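Local coordinates for protein paraflagellar rod component (Trypanosoma cruzi, PDB 6XYB) that is of unknown function but is a conserved kinetoplastid-specific protein that binds metal ions and is probably a component of the paraflagellar rod, at residues E28-K31 and L32-R36. Numbering follows the deposited sequence.
Sequences ETVK and LLEQR
L32, L33 and E34 each give the backbone N-H to the carbonyl oxygen four residues earlier, in E28, T29 and V30, as in an alpha-helix, the last at 2.8 Å from E34 N to V30 O, and a weak bond from Q35 N to K31 O follows.

Among side chains, K31 and E34 carry the contact. They lie side by side and point the same way. The K31 chain bends at chi2 (-49°), and its CD comes to 3.1 Å from E34 OE1. The touch is made by the aliphatic part of the lysine: K31 NZ stays 5.1 Å from E34 OE1. K31 NZ has a long, weak ion pair with E27, and E34 OE1 has one with K53. The carboxylate of E34 has a firmer partner, since OE2 accepts a hydrogen bond from the backbone N of F54. Q35 lays its CG against K31 O at 3.4 Å.

On the inner face, T29 and L33 both touch L88 of helix 74-90, while V30 and L33 reach M20 of strand 17-21. T29 OG1 is hydrogen-bonded to E91.

The K31-E34 contact is thus a tight one of methylene against carboxylate oxygen, any attraction between the charges is probably modest, and the carboxylate ties helix 27-36 to the chain just before strand 55-57.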
ATOM      1  N   GLU C  28      -7.784  26.048   4.235  1.00 23.98           N
ATOM      2  CA  GLU C  28      -8.093  25.818   5.668  1.00 25.89           C
ATOM      3  C   GLU C  28      -7.499  24.451   6.063  1.00 25.84           C
ATOM      4  O   GLU C  28      -7.058  24.301   7.208  1.00 26.28           O
ATOM      5  CB  GLU C  28      -9.605  26.014   5.881  1.00 32.53           C
ATOM      6  CG  GLU C  28     -10.139  27.445   5.598  1.00 34.56           C
ATOM      7  CD  GLU C  28     -10.425  27.800   4.138  1.00 36.86           C
ATOM      8  OE1 GLU C  28     -10.046  27.034   3.230  1.00 33.44           O
ATOM      9  OE2 GLU C  28     -11.096  28.804   3.850  1.00 37.94           O
ATOM     10  N   THR C  29      -7.556  23.442   5.162  1.00 19.71           N
ATOM     11  CA  THR C  29      -7.096  22.087   5.491  1.00 20.74           C
ATOM     12  C   THR C  29      -5.558  22.069   5.572  1.00 19.10           C
ATOM     13  O   THR C  29      -4.981  21.412   6.480  1.00 22.71           O
ATOM     14  CB  THR C  29      -7.582  21.115   4.418  1.00 19.93           C
ATOM     15  OG1 THR C  29      -9.001  21.092   4.467  1.00 21.80           O
ATOM     16  CG2 THR C  29      -7.018  19.734   4.623  1.00 22.61           C
ATOM     17  N   VAL C  30      -4.929  22.790   4.645  1.00 19.41           N
ATOM     18  CA  VAL C  30      -3.459  22.913   4.593  1.00 19.53           C
ATOM     19  C   VAL C  30      -3.021  23.516   5.940  1.00 19.81           C
ATOM     20  O   VAL C  30      -2.047  23.063   6.541  1.00 22.61           O
ATOM     21  CB  VAL C  30      -3.055  23.722   3.355  1.00 19.61           C
ATOM     22  CG1 VAL C  30      -1.555  23.986   3.362  1.00 25.27           C
ATOM     23  CG2 VAL C  30      -3.493  23.021   2.044  1.00 23.13           C
ATOM     24  N   LYS C  31      -3.670  24.599   6.332  1.00 23.26           N
ATOM     25  CA  LYS C  31      -3.330  25.339   7.579  1.00 24.74           C
ATOM     26  C   LYS C  31      -3.507  24.423   8.797  1.00 23.61           C
ATOM     27  O   LYS C  31      -2.661  24.437   9.676  1.00 27.92           O
ATOM     28  CB  LYS C  31      -4.150  26.620   7.710  1.00 27.13           C
ATOM     29  CG  LYS C  31      -3.727  27.727   6.752  1.00 33.68           C
ATOM     30  CD  LYS C  31      -2.224  28.046   6.688  1.00 40.15           C
ATOM     31  CE  LYS C  31      -1.878  29.096   5.653  1.00 59.25           C
ATOM     32  NZ  LYS C  31      -2.902  30.155   5.622  1.00 68.52           N
ATOM     33  N   LEU C  32      -4.536  23.565   8.809  1.00 23.81           N
ATOM     34  CA  LEU C  32      -4.733  22.649   9.941  1.00 22.51           C
ATOM     35  C   LEU C  32      -3.556  21.663   9.960  1.00 24.66           C
ATOM     36  O   LEU C  32      -3.015  21.362  11.023  1.00 28.29           O
ATOM     37  CB  LEU C  32      -6.070  21.928   9.741  1.00 27.75           C
ATOM     38  CG  LEU C  32      -6.487  20.921  10.802  1.00 33.01           C
ATOM     39  CD1 LEU C  32      -8.009  20.905  10.924  1.00 52.24           C
ATOM     40  CD2 LEU C  32      -5.972  19.523  10.504  1.00 44.13           C
ATOM     41  N   LEU C  33      -3.181  21.130   8.813  1.00 24.83           N
ATOM     42  CA  LEU C  33      -2.027  20.202   8.770  1.00 21.90           C
ATOM     43  C   LEU C  33      -0.703  20.877   9.132  1.00 27.94           C
ATOM     44  O   LEU C  33       0.123  20.227   9.806  1.00 25.14           O
ATOM     45  CB  LEU C  33      -1.910  19.536   7.420  1.00 20.23           C
ATOM     46  CG  LEU C  33      -3.033  18.574   7.082  1.00 24.03           C
ATOM     47  CD1 LEU C  33      -2.802  18.051   5.698  1.00 31.21           C
ATOM     48  CD2 LEU C  33      -3.072  17.451   8.088  1.00 25.61           C
ATOM     49  N   GLU C  34      -0.524  22.133   8.746  1.00 29.19           N
ATOM     50  CA  GLU C  34       0.660  22.953   9.108  1.00 31.27           C
ATOM     51  C   GLU C  34       0.857  22.865  10.618  1.00 29.89           C
ATOM     52  O   GLU C  34       1.988  22.704  11.042  1.00 40.25           O
ATOM     53  CB  GLU C  34       0.473  24.404   8.674  1.00 33.29           C
ATOM     54  CG  GLU C  34       1.552  24.911   7.771  1.00 37.74           C
ATOM     55  CD  GLU C  34       1.074  26.179   7.089  1.00 38.83           C
ATOM     56  OE1 GLU C  34       0.472  27.085   7.789  1.00 43.12           O
ATOM     57  OE2 GLU C  34       1.245  26.223   5.877  1.00 47.66           O
ATOM     58  N   GLN C  35      -0.221  23.010  11.396  1.00 29.15           N
ATOM     59  CA  GLN C  35      -0.178  23.077  12.874  1.00 34.04           C
ATOM     60  C   GLN C  35       0.049  21.677  13.449  1.00 37.27           C
ATOM     61  O   GLN C  35       0.726  21.568  14.466  1.00 49.13           O
ATOM     62  CB  GLN C  35      -1.474  23.686  13.408  1.00 39.60           C
ATOM     63  CG  GLN C  35      -1.753  25.087  12.871  1.00 44.02           C
ATOM     64  CD  GLN C  35      -3.208  25.491  12.965  1.00 59.09           C
ATOM     65  OE1 GLN C  35      -4.091  24.679  13.255  1.00 78.88           O
ATOM     66  NE2 GLN C  35      -3.473  26.769  12.718  1.00 78.65           N
ATOM     67  N   ARG C  36      -0.541  20.646  12.841  1.00 28.50           N
ATOM     68  CA  ARG C  36      -0.549  19.258  13.400  1.00 33.98           C
ATOM     69  C   ARG C  36       0.788  18.540  13.162  1.00 29.33           C
ATOM     70  O   ARG C  36       1.202  17.760  14.029  1.00 33.18           O
ATOM     71  CB  ARG C  36      -1.705  18.420  12.848  1.00 33.62           C
ATOM     72  CG  ARG C  36      -3.065  19.057  13.063  1.00 44.67           C
ATOM     73  CD  ARG C  36      -3.756  18.703  14.351  1.00 46.02           C
ATOM     74  NE  ARG C  36      -5.182  18.933  14.189  1.00 65.67           N
ATOM     75  CZ  ARG C  36      -6.111  18.556  15.058  1.00 77.11           C
ATOM     76  NH1 ARG C  36      -5.759  17.914  16.161  1.00 88.73           N
ATOM     77  NH2 ARG C  36      -7.391  18.818  14.820  1.00 82.69           N
TER